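Local atomic coordinates of sister chromatid cohesion protein (Chaetomium thermophilum, PDB entry 5T8V), a protein that probably loads cohesin onto chromatin as part of sister chromatid cohesion, seen here as the HEAT-repeat C-terminal fragment of Scc2. Residues Q667-A672 against F698-P703; V705-M710 against R745-Q750; D715-N720 against E754-P759. All coordinates share one frame; numbering follows the deposited sequence.

In the fold
Followed from the N terminus, helix 666-682 comes first, and interaction 1 ties its opening turn to the loop that follows helix 685-696, closing off a largely helical segment. Helix 703-719 starts straight after that loop and feeds the other two contacts: interaction 2 joins its first half to the middle of helix 742-755, and interaction 3 joins its last turn to the end of the same helix. Interaction 1 is thus in series with both, whereas interactions 2 and 3 cross, their segments alternating along the chain. A salt bridge from Asp670 to Arg708 connects interactions 1 and 2, so three helices of the HEAT-repeat array are linked side by side.

Interaction 1: Q667-A672 against F698-P703; sequences QVRDSA and FSDAGP
Arg669 overlaps the carboxylate of Asp700 with the inner part of its guanidinium group, reaching from the first turns of helix 666-682 to the loop ahead of helix 703-719. The backbones stay well apart, 9.2 Å between Arg669 CA and Asp700 CA, and the two side chains bridge the distance from opposite directions. The salt bridge runs from Arg669 NE to Asp700 OD2 at 2.6 Å. Arg669 NH2 also comes within 2.9 Å of Asp700 OD1, but the two flat groups are turned 50° against each other, so they do not meet as a coplanar pair. A bend late in the arginine chain (chi3 -68°) brings NE round to the acid, while NH1 donates to the backbone oxygen of Asp663. The guanidinium therefore links the loop before its own helix to the loop at 698-703.

Asp700 is occupied on its own side as well. Its OD1 accepts from Gly702 N at 3.3 Å, the amide coming from 41° above the carboxylate plane, which makes an Asx turn. OD2 has a second cationic partner in Arg697. Ala701 CB is a looser neighbour of the guanidinium, 4.4 Å from Arg669 NH2.

Two arginines and a backbone N-H thus converge on one buried carboxylate. Such surroundings would be expected to favour the ionised acid and to offset the cost of burying its charge, and they tie the shape of the interhelical loop to the neighbouring helix by electrostatics more than by apolar contact.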
ATOM      1  N   GLN A 667       7.654  -1.659   4.244  1.00 80.71           N
ATOM      2  CA  GLN A 667       7.212  -1.946   2.885  1.00 78.72           C
ATOM      3  C   GLN A 667       5.796  -1.449   2.616  1.00 74.03           C
ATOM      4  O   GLN A 667       5.399  -1.347   1.450  1.00 72.38           O
ATOM      5  CB  GLN A 667       7.328  -3.446   2.611  1.00 84.00           C
ATOM      6  CG  GLN A 667       8.752  -3.862   2.259  1.00 89.99           C
ATOM      7  CD  GLN A 667       9.042  -5.318   2.556  1.00 94.56           C
ATOM      8  OE1 GLN A 667       8.165  -6.177   2.454  1.00 95.61           O
ATOM      9  NE2 GLN A 667      10.285  -5.604   2.934  1.00 97.22           N
ATOM     10  N   VAL A 668       5.031  -1.129   3.662  1.00 52.49           N
ATOM     11  CA  VAL A 668       3.756  -0.447   3.460  1.00 49.70           C
ATOM     12  C   VAL A 668       3.998   0.941   2.881  1.00 46.40           C
ATOM     13  O   VAL A 668       3.304   1.376   1.954  1.00 45.80           O
ATOM     14  CB  VAL A 668       2.963  -0.383   4.780  1.00 51.83           C
ATOM     15  CG1 VAL A 668       1.648   0.366   4.587  1.00 50.33           C
ATOM     16  CG2 VAL A 668       2.697  -1.784   5.308  1.00 54.87           C
ATOM     17  N   ARG A 669       4.986   1.659   3.418  1.00 63.34           N
ATOM     18  CA  ARG A 669       5.378   2.932   2.826  1.00 60.60           C
ATOM     19  C   ARG A 669       6.016   2.719   1.460  1.00 59.58           C
ATOM     20  O   ARG A 669       5.759   3.481   0.517  1.00 59.12           O
ATOM     21  CB  ARG A 669       6.338   3.669   3.762  1.00 60.26           C
ATOM     22  CG  ARG A 669       5.795   3.883   5.173  1.00 59.49           C
ATOM     23  CD  ARG A 669       6.749   4.715   6.025  1.00 60.66           C
ATOM     24  NE  ARG A 669       7.999   4.011   6.320  1.00 64.38           N
ATOM     25  CZ  ARG A 669       8.312   3.451   7.488  1.00 67.72           C
ATOM     26  NH1 ARG A 669       7.478   3.500   8.519  1.00 68.05           N
ATOM     27  NH2 ARG A 669       9.481   2.839   7.629  1.00 70.68           N
ATOM     28  N   ASP A 670       6.839   1.674   1.332  1.00 47.95           N
ATOM     29  CA  ASP A 670       7.482   1.377   0.057  1.00 47.95           C
ATOM     30  C   ASP A 670       6.455   1.234  -1.061  1.00 46.53           C
ATOM     31  O   ASP A 670       6.645   1.767  -2.160  1.00 44.99           O
ATOM     32  CB  ASP A 670       8.321   0.105   0.180  1.00 49.68           C
ATOM     33  CG  ASP A 670       9.289  -0.070  -0.972  1.00 50.64           C
ATOM     34  OD1 ASP A 670       8.851  -0.499  -2.058  1.00 50.73           O
ATOM     35  OD2 ASP A 670      10.492   0.213  -0.785  1.00 51.63           O
ATOM     36  N   SER A 671       5.360   0.513  -0.803  1.00 50.87           N
ATOM     37  CA  SER A 671       4.304   0.385  -1.804  1.00 48.94           C
ATOM     38  C   SER A 671       3.479   1.665  -1.906  1.00 47.84           C
ATOM     39  O   SER A 671       3.035   2.041  -3.002  1.00 47.57           O
ATOM     40  CB  SER A 671       3.408  -0.804  -1.465  1.00 48.41           C
ATOM     41  OG  SER A 671       4.137  -2.018  -1.507  1.00 49.21           O
ATOM     42  N   ALA A 672       3.266   2.344  -0.775  1.00 36.17           N
ATOM     43  CA  ALA A 672       2.583   3.630  -0.798  1.00 35.09           C
ATOM     44  C   ALA A 672       3.219   4.571  -1.808  1.00 35.50           C
ATOM     45  O   ALA A 672       2.521   5.382  -2.431  1.00 34.51           O
ATOM     46  CB  ALA A 672       2.599   4.258   0.594  1.00 35.66           C
ATOM     47  N   PHE A 698      12.549  10.774   1.913  1.00 54.13           N
ATOM     48  CA  PHE A 698      14.007  10.739   1.890  1.00 55.23           C
ATOM     49  C   PHE A 698      14.571  10.479   3.279  1.00 58.77           C
ATOM     50  O   PHE A 698      15.602   9.812   3.415  1.00 60.71           O
ATOM     51  CB  PHE A 698      14.573  12.053   1.340  1.00 51.85           C
ATOM     52  CG  PHE A 698      14.303  12.283  -0.128  1.00 48.96           C
ATOM     53  CD1 PHE A 698      13.604  11.357  -0.887  1.00 48.01           C
ATOM     54  CD2 PHE A 698      14.769  13.431  -0.751  1.00 47.21           C
ATOM     55  CE1 PHE A 698      13.368  11.578  -2.228  1.00 46.61           C
ATOM     56  CE2 PHE A 698      14.537  13.656  -2.095  1.00 45.42           C
ATOM     57  CZ  PHE A 698      13.837  12.729  -2.833  1.00 45.64           C
ATOM     58  N   SER A 699      13.913  10.989   4.319  1.00 58.51           N
ATOM     59  CA  SER A 699      14.352  10.787   5.698  1.00 61.80           C
ATOM     60  C   SER A 699      13.591   9.648   6.365  1.00 63.65           C
ATOM     61  O   SER A 699      13.216   9.737   7.537  1.00 64.96           O
ATOM     62  CB  SER A 699      14.197  12.077   6.497  1.00 62.49           C
ATOM     63  OG  SER A 699      12.833  12.433   6.642  1.00 61.20           O
ATOM     64  N   ASP A 700      13.351   8.566   5.633  1.00 72.11           N
ATOM     65  CA  ASP A 700      12.647   7.410   6.163  1.00 73.14           C
ATOM     66  C   ASP A 700      13.647   6.380   6.674  1.00 77.59           C
ATOM     67  O   ASP A 700      14.773   6.281   6.182  1.00 79.14           O
ATOM     68  CB  ASP A 700      11.752   6.790   5.088  1.00 71.22           C
ATOM     69  CG  ASP A 700      10.786   5.763   5.647  1.00 70.92           C
ATOM     70  OD1 ASP A 700      11.172   5.008   6.565  1.00 73.20           O
ATOM     71  OD2 ASP A 700       9.636   5.711   5.164  1.00 68.77           O
ATOM     72  N   ALA A 701      13.219   5.611   7.676  1.00 57.96           N
ATOM     73  CA  ALA A 701      14.108   4.637   8.301  1.00 61.89           C
ATOM     74  C   ALA A 701      14.639   3.641   7.276  1.00 63.60           C
ATOM     75  O   ALA A 701      15.856   3.474   7.124  1.00 67.22           O
ATOM     76  CB  ALA A 701      13.373   3.911   9.428  1.00 64.73           C
ATOM     77  N   GLY A 702      13.739   2.968   6.562  1.00 74.95           N
ATOM     78  CA  GLY A 702      14.124   1.945   5.621  1.00 75.21           C
ATOM     79  C   GLY A 702      15.067   2.462   4.549  1.00 73.26           C
ATOM     80  O   GLY A 702      14.793   3.476   3.901  1.00 71.89           O
ATOM     81  N   PRO A 703      16.202   1.784   4.336  1.00 83.08           N
ATOM     82  CA  PRO A 703      17.119   2.211   3.265  1.00 82.16           C
ATOM     83  C   PRO A 703      16.618   1.905   1.861  1.00 80.57           C
ATOM     84  O   PRO A 703      17.235   2.372   0.896  1.00 78.27           O
ATOM     85  CB  PRO A 703      18.408   1.437   3.574  1.00 85.08           C
ATOM     86  CG  PRO A 703      17.965   0.256   4.350  1.00 89.08           C
ATOM     87  CD  PRO A 703      16.779   0.698   5.148  1.00 86.98           C
TER

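Interaction 2: V705-M710 against R745-Q750; sequences VRKRAM and RDLARQ
Met710 N is gripped by two carbonyl oxygens of its own helix, Arg706 O at 2.9 Å and, weakly, Lys707 O at 3.3 Å. The second of these oxygens also faces the neighbouring helix, where Leu747 CD2 rests 3.7 Å from Lys707 O. That one methyl carries most of the contact. It settles between residues one turn apart, touching Lys707 CB and Met710 CG, each at 3.7 Å. Met710 SD follows close behind, 3.8 Å from Leu747 CD2, so the thioether runs past the branch of the leucine at a slant instead of meeting it head on. With chi1 at 177°, Leu747 holds CG opposite the backbone N, and its CD2 branch reaches helix 703-719 obliquely.

Lys707 lends the aliphatic base of its chain here, while its NZ turns to a weak hydrogen bond with Ser743 OG, one turn before Leu747. Lys707 and Met710 both also touch Val744, which extends the apolar strip along helix 742-755.

Helices 703-719 and 742-755 run in the same direction, side by side, as neighbouring helices in a HEAT-repeat array can. On its other flank, helix 703-719 packs through Val705 and Ala709 on Leu673 of helix 666-682, leaving it sandwiched between two helix neighbours.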
ATOM      1  N   VAL A 705      13.032   2.147   0.984  1.00 59.91           N
ATOM      2  CA  VAL A 705      11.958   3.104   0.739  1.00 57.66           C
ATOM      3  C   VAL A 705      12.534   4.463   0.369  1.00 56.26           C
ATOM      4  O   VAL A 705      11.961   5.188  -0.454  1.00 56.62           O
ATOM      5  CB  VAL A 705      11.029   3.186   1.968  1.00 59.03           C
ATOM      6  CG1 VAL A 705      11.781   3.686   3.190  1.00 61.48           C
ATOM      7  CG2 VAL A 705       9.829   4.069   1.674  1.00 57.85           C
ATOM      8  N   ARG A 706      13.672   4.834   0.960  1.00 67.94           N
ATOM      9  CA  ARG A 706      14.328   6.082   0.582  1.00 67.49           C
ATOM     10  C   ARG A 706      14.768   6.040  -0.876  1.00 65.98           C
ATOM     11  O   ARG A 706      14.490   6.963  -1.650  1.00 64.45           O
ATOM     12  CB  ARG A 706      15.524   6.346   1.498  1.00 70.33           C
ATOM     13  CG  ARG A 706      15.146   6.775   2.908  1.00 71.88           C
ATOM     14  CD  ARG A 706      16.375   7.083   3.753  1.00 75.00           C
ATOM     15  NE  ARG A 706      17.136   5.882   4.087  1.00 79.26           N
ATOM     16  CZ  ARG A 706      18.188   5.861   4.900  1.00 81.15           C
ATOM     17  NH1 ARG A 706      18.614   6.979   5.475  1.00 81.10           N
ATOM     18  NH2 ARG A 706      18.815   4.719   5.143  1.00 83.68           N
ATOM     19  N   LYS A 707      15.453   4.963  -1.268  1.00 57.35           N
ATOM     20  CA  LYS A 707      15.907   4.823  -2.648  1.00 56.21           C
ATOM     21  C   LYS A 707      14.737   4.928  -3.620  1.00 52.94           C
ATOM     22  O   LYS A 707      14.806   5.654  -4.621  1.00 51.59           O
ATOM     23  CB  LYS A 707      16.644   3.492  -2.815  1.00 59.22           C
ATOM     24  CG  LYS A 707      17.896   3.376  -1.947  1.00 61.99           C
ATOM     25  CD  LYS A 707      18.352   1.933  -1.761  1.00 65.40           C
ATOM     26  CE  LYS A 707      19.083   1.397  -2.984  1.00 66.77           C
ATOM     27  NZ  LYS A 707      19.695   0.063  -2.719  1.00 69.86           N
ATOM     28  N   ARG A 708      13.644   4.218  -3.334  1.00 52.09           N
ATOM     29  CA  ARG A 708      12.469   4.298  -4.196  1.00 50.37           C
ATOM     30  C   ARG A 708      11.936   5.724  -4.262  1.00 48.14           C
ATOM     31  O   ARG A 708      11.645   6.247  -5.347  1.00 47.28           O
ATOM     32  CB  ARG A 708      11.387   3.340  -3.695  1.00 50.41           C
ATOM     33  CG  ARG A 708      10.111   3.384  -4.518  1.00 49.68           C
ATOM     34  CD  ARG A 708       9.229   2.176  -4.254  1.00 49.62           C
ATOM     35  NE  ARG A 708       8.101   2.121  -5.180  1.00 47.98           N
ATOM     36  CZ  ARG A 708       7.277   1.085  -5.300  1.00 47.35           C
ATOM     37  NH1 ARG A 708       7.448   0.003  -4.552  1.00 48.19           N
ATOM     38  NH2 ARG A 708       6.281   1.130  -6.174  1.00 45.97           N
ATOM     39  N   ALA A 709      11.809   6.374  -3.103  1.00 40.00           N
ATOM     40  CA  ALA A 709      11.260   7.725  -3.063  1.00 38.44           C
ATOM     41  C   ALA A 709      12.105   8.704  -3.868  1.00 39.12           C
ATOM     42  O   ALA A 709      11.563   9.631  -4.480  1.00 37.82           O
ATOM     43  CB  ALA A 709      11.137   8.198  -1.615  1.00 38.21           C
ATOM     44  N   MET A 710      13.427   8.525  -3.881  1.00 54.83           N
ATOM     45  CA  MET A 710      14.276   9.451  -4.619  1.00 55.65           C
ATOM     46  C   MET A 710      14.393   9.097  -6.095  1.00 57.37           C
ATOM     47  O   MET A 710      14.685   9.982  -6.907  1.00 57.63           O
ATOM     48  CB  MET A 710      15.664   9.530  -3.978  1.00 57.13           C
ATOM     49  CG  MET A 710      16.416   8.223  -3.867  1.00 59.70           C
ATOM     50  SD  MET A 710      17.988   8.430  -3.000  1.00 61.69           S
ATOM     51  CE  MET A 710      17.441   8.919  -1.363  1.00 61.07           C
ATOM     52  N   ARG A 745      23.909   6.405  -1.070  1.00 68.72           N
ATOM     53  CA  ARG A 745      24.812   7.475  -1.482  1.00 68.07           C
ATOM     54  C   ARG A 745      25.156   7.341  -2.958  1.00 68.47           C
ATOM     55  O   ARG A 745      25.114   8.321  -3.712  1.00 66.75           O
ATOM     56  CB  ARG A 745      26.090   7.458  -0.644  1.00 70.60           C
ATOM     57  CG  ARG A 745      25.887   7.605   0.849  1.00 70.09           C
ATOM     58  CD  ARG A 745      27.228   7.544   1.568  1.00 72.43           C
ATOM     59  NE  ARG A 745      27.134   6.917   2.884  1.00 74.28           N
ATOM     60  CZ  ARG A 745      28.185   6.581   3.627  1.00 77.40           C
ATOM     61  NH1 ARG A 745      29.416   6.810   3.187  1.00 78.89           N
ATOM     62  NH2 ARG A 745      28.006   6.014   4.812  1.00 79.47           N
ATOM     63  N   ASP A 746      25.511   6.127  -3.387  1.00 86.67           N
ATOM     64  CA  ASP A 746      25.796   5.901  -4.800  1.00 87.91           C
ATOM     65  C   ASP A 746      24.624   6.339  -5.670  1.00 84.06           C
ATOM     66  O   ASP A 746      24.816   6.974  -6.715  1.00 83.01           O
ATOM     67  CB  ASP A 746      26.122   4.426  -5.038  1.00 92.23           C
ATOM     68  CG  ASP A 746      27.316   3.954  -4.232  1.00 96.26           C
ATOM     69  OD1 ASP A 746      28.201   4.784  -3.934  1.00 97.14           O
ATOM     70  OD2 ASP A 746      27.370   2.752  -3.895  1.00 98.96           O
ATOM     71  N   LEU A 747      23.398   6.020  -5.247  1.00 62.17           N
ATOM     72  CA  LEU A 747      22.222   6.427  -6.011  1.00 59.46           C
ATOM     73  C   LEU A 747      22.083   7.943  -6.036  1.00 56.33           C
ATOM     74  O   LEU A 747      21.819   8.536  -7.088  1.00 54.03           O
ATOM     75  CB  LEU A 747      20.967   5.784  -5.424  1.00 58.47           C
ATOM     76  CG  LEU A 747      19.641   6.188  -6.078  1.00 54.92           C
ATOM     77  CD1 LEU A 747      19.632   5.835  -7.560  1.00 55.08           C
ATOM     78  CD2 LEU A 747      18.468   5.533  -5.365  1.00 53.54           C
ATOM     79  N   ALA A 748      22.248   8.589  -4.879  1.00 65.95           N
ATOM     80  CA  ALA A 748      22.169  10.044  -4.821  1.00 63.41           C
ATOM     81  C   ALA A 748      23.143  10.679  -5.806  1.00 64.79           C
ATOM     82  O   ALA A 748      22.754  11.507  -6.641  1.00 64.27           O
ATOM     83  CB  ALA A 748      22.449  10.527  -3.397  1.00 62.75           C
ATOM     84  N   ARG A 749      24.419  10.294  -5.726  1.00 72.26           N
ATOM     85  CA  ARG A 749      25.402  10.772  -6.689  1.00 73.21           C
ATOM     86  C   ARG A 749      24.911  10.554  -8.113  1.00 73.32           C
ATOM     87  O   ARG A 749      24.748  11.507  -8.877  1.00 72.18           O
ATOM     88  CB  ARG A 749      26.744  10.069  -6.471  1.00 77.13           C
ATOM     89  CG  ARG A 749      27.464  10.486  -5.206  1.00 77.65           C
ATOM     90  CD  ARG A 749      28.875   9.926  -5.168  1.00 81.27           C
ATOM     91  NE  ARG A 749      29.455  10.013  -3.831  1.00 82.83           N
ATOM     92  CZ  ARG A 749      29.330   9.081  -2.891  1.00 84.99           C
ATOM     93  NH1 ARG A 749      28.641   7.970  -3.128  1.00 85.93           N
ATOM     94  NH2 ARG A 749      29.896   9.257  -1.706  1.00 86.08           N
ATOM     95  N   GLN A 750      24.658   9.296  -8.483  1.00 83.17           N
ATOM     96  CA  GLN A 750      24.181   8.967  -9.823  1.00 85.02           C
ATOM     97  C   GLN A 750      23.110   9.943 -10.308  1.00 80.65           C
ATOM     98  O   GLN A 750      23.266  10.608 -11.342  1.00 80.86           O
ATOM     99  CB  GLN A 750      23.647   7.528  -9.821  1.00 88.39           C
ATOM    100  CG  GLN A 750      22.790   7.152 -11.026  1.00 90.02           C
ATOM    101  CD  GLN A 750      23.516   7.330 -12.344  1.00 93.28           C
ATOM    102  OE1 GLN A 750      22.966   7.882 -13.298  1.00 94.03           O
ATOM    103  NE2 GLN A 750      24.754   6.851 -12.409  1.00 95.73           N
TER

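Interaction 3: D715-N720 against E754-P759; sequences DIYLRN and EIWFAP
Tyr717 and Ile755 meet face to methyl: Ile755 CD1 stands 3.9 Å from the centroid of the Tyr717 ring and just 1° off the ring normal, a nearly ideal CH-pi contact. Ile755 CB lies beyond the ring's rim, 3.7 Å from Tyr717 CE1. Its other branch, CG2, touches both the tyrosine and Leu718, 4.0 Å from Leu718 CD2. The tyrosine reaches this place because CG is anti to the backbone nitrogen (chi1 -176°), which extends the ring away from helix 703-719 toward the end of helix 742-755.

Past the isoleucine, Tyr717 and Trp756 cross at about a right angle. The phenol oxygen sits at the edge of the indole, near its plane, and takes a weak hydrogen bond from Trp756 NE1 to Tyr717 OH, 3.3 Å long and bent to 126°. With an alanine here in place of Tyr717, the Ile755 methyl would probably lose the ring it rests on and Trp756 NE1 its acceptor.

Arg726 adds a cation-pi interaction to the tyrosine ring, and Leu779 of helix 773-786 also touches Tyr717, while Trp756 reaches Met780 on that helix. One tyrosine thus serves isoleucine and arginine with its ring and the indole N-H with its hydroxyl: dispersion against isoleucine appears to carry the contact, and the weak N-H to oxygen bond probably does little more than give the indole nitrogen a polar neighbour in buried surroundings.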
ATOM      1  N   ASP A 715      12.247  10.992 -11.467  1.00 48.60           N
ATOM      2  CA  ASP A 715      11.283  11.044 -12.562  1.00 48.83           C
ATOM      3  C   ASP A 715      10.465  12.330 -12.510  1.00 46.23           C
ATOM      4  O   ASP A 715      10.271  12.999 -13.534  1.00 45.38           O
ATOM      5  CB  ASP A 715      10.366   9.821 -12.512  1.00 50.89           C
ATOM      6  CG  ASP A 715      11.109   8.523 -12.782  1.00 54.73           C
ATOM      7  OD1 ASP A 715      12.082   8.545 -13.567  1.00 56.16           O
ATOM      8  OD2 ASP A 715      10.720   7.482 -12.210  1.00 56.21           O
ATOM      9  N   ILE A 716       9.991  12.703 -11.320  1.00 32.35           N
ATOM     10  CA  ILE A 716       9.208  13.928 -11.181  1.00 30.95           C
ATOM     11  C   ILE A 716      10.060  15.145 -11.515  1.00 31.44           C
ATOM     12  O   ILE A 716       9.583  16.103 -12.138  1.00 31.05           O
ATOM     13  CB  ILE A 716       8.620  14.026  -9.762  1.00 29.81           C
ATOM     14  CG1 ILE A 716       7.700  12.831  -9.484  1.00 29.34           C
ATOM     15  CG2 ILE A 716       7.857  15.330  -9.595  1.00 28.68           C
ATOM     16  CD1 ILE A 716       7.338  12.651  -8.022  1.00 28.75           C
ATOM     17  N   TYR A 717      11.328  15.137 -11.098  1.00 43.86           N
ATOM     18  CA  TYR A 717      12.215  16.246 -11.432  1.00 44.04           C
ATOM     19  C   TYR A 717      12.295  16.441 -12.938  1.00 45.83           C
ATOM     20  O   TYR A 717      12.271  17.576 -13.428  1.00 45.62           O
ATOM     21  CB  TYR A 717      13.608  16.002 -10.850  1.00 44.88           C
ATOM     22  CG  TYR A 717      14.574  17.150 -11.069  1.00 45.18           C
ATOM     23  CD1 TYR A 717      15.205  17.330 -12.293  1.00 46.27           C
ATOM     24  CD2 TYR A 717      14.860  18.048 -10.051  1.00 44.61           C
ATOM     25  CE1 TYR A 717      16.085  18.374 -12.498  1.00 46.85           C
ATOM     26  CE2 TYR A 717      15.741  19.096 -10.246  1.00 45.23           C
ATOM     27  CZ  TYR A 717      16.351  19.254 -11.472  1.00 46.83           C
ATOM     28  OH  TYR A 717      17.229  20.295 -11.673  1.00 48.25           O
ATOM     29  N   LEU A 718      12.388  15.344 -13.695  1.00 47.53           N
ATOM     30  CA  LEU A 718      12.451  15.471 -15.148  1.00 48.72           C
ATOM     31  C   LEU A 718      11.111  15.910 -15.727  1.00 48.15           C
ATOM     32  O   LEU A 718      11.073  16.679 -16.694  1.00 48.74           O
ATOM     33  CB  LEU A 718      12.900  14.151 -15.774  1.00 50.53           C
ATOM     34  CG  LEU A 718      14.297  13.648 -15.393  1.00 52.06           C
ATOM     35  CD1 LEU A 718      14.620  12.372 -16.157  1.00 53.21           C
ATOM     36  CD2 LEU A 718      15.365  14.710 -15.645  1.00 52.55           C
ATOM     37  N   ARG A 719      10.001  15.440 -15.153  1.00 43.82           N
ATOM     38  CA  ARG A 719       8.687  15.789 -15.687  1.00 43.06           C
ATOM     39  C   ARG A 719       8.367  17.262 -15.464  1.00 41.87           C
ATOM     40  O   ARG A 719       8.060  17.996 -16.409  1.00 42.04           O
ATOM     41  CB  ARG A 719       7.603  14.923 -15.041  1.00 43.60           C
ATOM     42  CG  ARG A 719       7.606  13.470 -15.464  1.00 44.97           C
ATOM     43  CD  ARG A 719       6.261  12.821 -15.177  1.00 44.88           C
ATOM     44  NE  ARG A 719       6.395  11.584 -14.407  1.00 45.47           N
ATOM     45  CZ  ARG A 719       6.123  11.451 -13.111  1.00 45.33           C
ATOM     46  NH1 ARG A 719       5.681  12.478 -12.393  1.00 44.69           N
ATOM     47  NH2 ARG A 719       6.286  10.272 -12.528  1.00 46.37           N
ATOM     48  N   ASN A 720       8.419  17.707 -14.212  1.00 44.00           N
ATOM     49  CA  ASN A 720       7.899  19.010 -13.821  1.00 43.08           C
ATOM     50  C   ASN A 720       8.980  20.077 -13.949  1.00 43.65           C
ATOM     51  O   ASN A 720      10.084  19.917 -13.421  1.00 44.66           O
ATOM     52  CB  ASN A 720       7.380  18.955 -12.385  1.00 41.03           C
ATOM     53  CG  ASN A 720       6.213  19.883 -12.151  1.00 39.78           C
ATOM     54  OD1 ASN A 720       6.230  21.039 -12.567  1.00 40.85           O
ATOM     55  ND2 ASN A 720       5.183  19.376 -11.485  1.00 38.72           N
ATOM     56  N   GLU A 754      23.009  12.900 -13.207  1.00 86.98           N
ATOM     57  CA  GLU A 754      22.133  12.826 -14.371  1.00 89.12           C
ATOM     58  C   GLU A 754      21.354  14.124 -14.569  1.00 84.69           C
ATOM     59  O   GLU A 754      21.300  14.661 -15.681  1.00 84.64           O
ATOM     60  CB  GLU A 754      21.177  11.641 -14.231  1.00 90.57           C
ATOM     61  CG  GLU A 754      20.289  11.425 -15.446  1.00 90.24           C
ATOM     62  CD  GLU A 754      19.433  10.182 -15.326  1.00 90.46           C
ATOM     63  OE1 GLU A 754      19.683   9.374 -14.405  1.00 90.30           O
ATOM     64  OE2 GLU A 754      18.509  10.013 -16.149  1.00 90.69           O
ATOM     65  N   ILE A 755      20.746  14.645 -13.501  1.00 58.41           N
ATOM     66  CA  ILE A 755      19.824  15.769 -13.642  1.00 56.15           C
ATOM     67  C   ILE A 755      20.515  17.130 -13.641  1.00 53.79           C
ATOM     68  O   ILE A 755      19.945  18.098 -14.165  1.00 53.27           O
ATOM     69  CB  ILE A 755      18.751  15.743 -12.536  1.00 56.32           C
ATOM     70  CG1 ILE A 755      19.392  15.881 -11.148  1.00 56.78           C
ATOM     71  CG2 ILE A 755      17.930  14.460 -12.632  1.00 57.26           C
ATOM     72  CD1 ILE A 755      18.390  15.984 -10.008  1.00 55.62           C
ATOM     73  N   TRP A 756      21.716  17.235 -13.075  1.00 50.29           N
ATOM     74  CA  TRP A 756      22.440  18.500 -13.013  1.00 47.88           C
ATOM     75  C   TRP A 756      23.633  18.554 -13.955  1.00 50.99           C
ATOM     76  O   TRP A 756      23.804  19.540 -14.679  1.00 51.18           O
ATOM     77  CB  TRP A 756      22.916  18.770 -11.576  1.00 43.88           C
ATOM     78  CG  TRP A 756      21.908  19.480 -10.721  1.00 39.64           C
ATOM     79  CD1 TRP A 756      20.554  19.501 -10.889  1.00 38.27           C
ATOM     80  CD2 TRP A 756      22.182  20.282  -9.566  1.00 38.57           C
ATOM     81  NE1 TRP A 756      19.968  20.261  -9.907  1.00 36.79           N
ATOM     82  CE2 TRP A 756      20.946  20.753  -9.083  1.00 36.98           C
ATOM     83  CE3 TRP A 756      23.351  20.644  -8.892  1.00 39.08           C
ATOM     84  CZ2 TRP A 756      20.846  21.569  -7.958  1.00 36.02           C
ATOM     85  CZ3 TRP A 756      23.250  21.454  -7.776  1.00 38.02           C
ATOM     86  CH2 TRP A 756      22.007  21.908  -7.321  1.00 36.56           C
ATOM     87  N   PHE A 757      24.469  17.518 -13.962  1.00 69.40           N
ATOM     88  CA  PHE A 757      25.703  17.538 -14.738  1.00 71.58           C
ATOM     89  C   PHE A 757      25.653  16.532 -15.880  1.00 76.42           C
ATOM     90  O   PHE A 757      26.433  15.574 -15.906  1.00 79.95           O
ATOM     91  CB  PHE A 757      26.897  17.254 -13.826  1.00 69.37           C
ATOM     92  CG  PHE A 757      26.910  18.086 -12.577  1.00 64.05           C
ATOM     93  CD1 PHE A 757      27.216  19.435 -12.631  1.00 61.44           C
ATOM     94  CD2 PHE A 757      26.614  17.520 -11.348  1.00 62.39           C
ATOM     95  CE1 PHE A 757      27.228  20.203 -11.485  1.00 58.92           C
ATOM     96  CE2 PHE A 757      26.625  18.284 -10.198  1.00 60.02           C
ATOM     97  CZ  PHE A 757      26.932  19.627 -10.266  1.00 58.43           C
ATOM     98  N   ALA A 758      24.745  16.746 -16.826  1.00 71.36           N
ATOM     99  CA  ALA A 758      24.627  15.899 -18.001  1.00 74.73           C
ATOM    100  C   ALA A 758      24.473  16.766 -19.242  1.00 77.18           C
ATOM    101  O   ALA A 758      23.933  17.873 -19.163  1.00 75.94           O
ATOM    102  CB  ALA A 758      23.425  14.948 -17.887  1.00 73.71           C
ATOM    103  N   PRO A 759      24.936  16.288 -20.409  1.00 98.68           N
ATOM    104  CA  PRO A 759      24.808  17.082 -21.634  1.00 99.31           C
ATOM    105  C   PRO A 759      23.503  16.821 -22.382  1.00 98.95           C
ATOM    106  O   PRO A 759      22.586  17.638 -22.291  1.00 96.90           O
ATOM    107  CB  PRO A 759      26.012  16.630 -22.463  1.00102.36           C
ATOM    108  CG  PRO A 759      26.346  15.236 -21.953  1.00104.19           C
ATOM    109  CD  PRO A 759      25.568  14.987 -20.684  1.00102.85           C
TER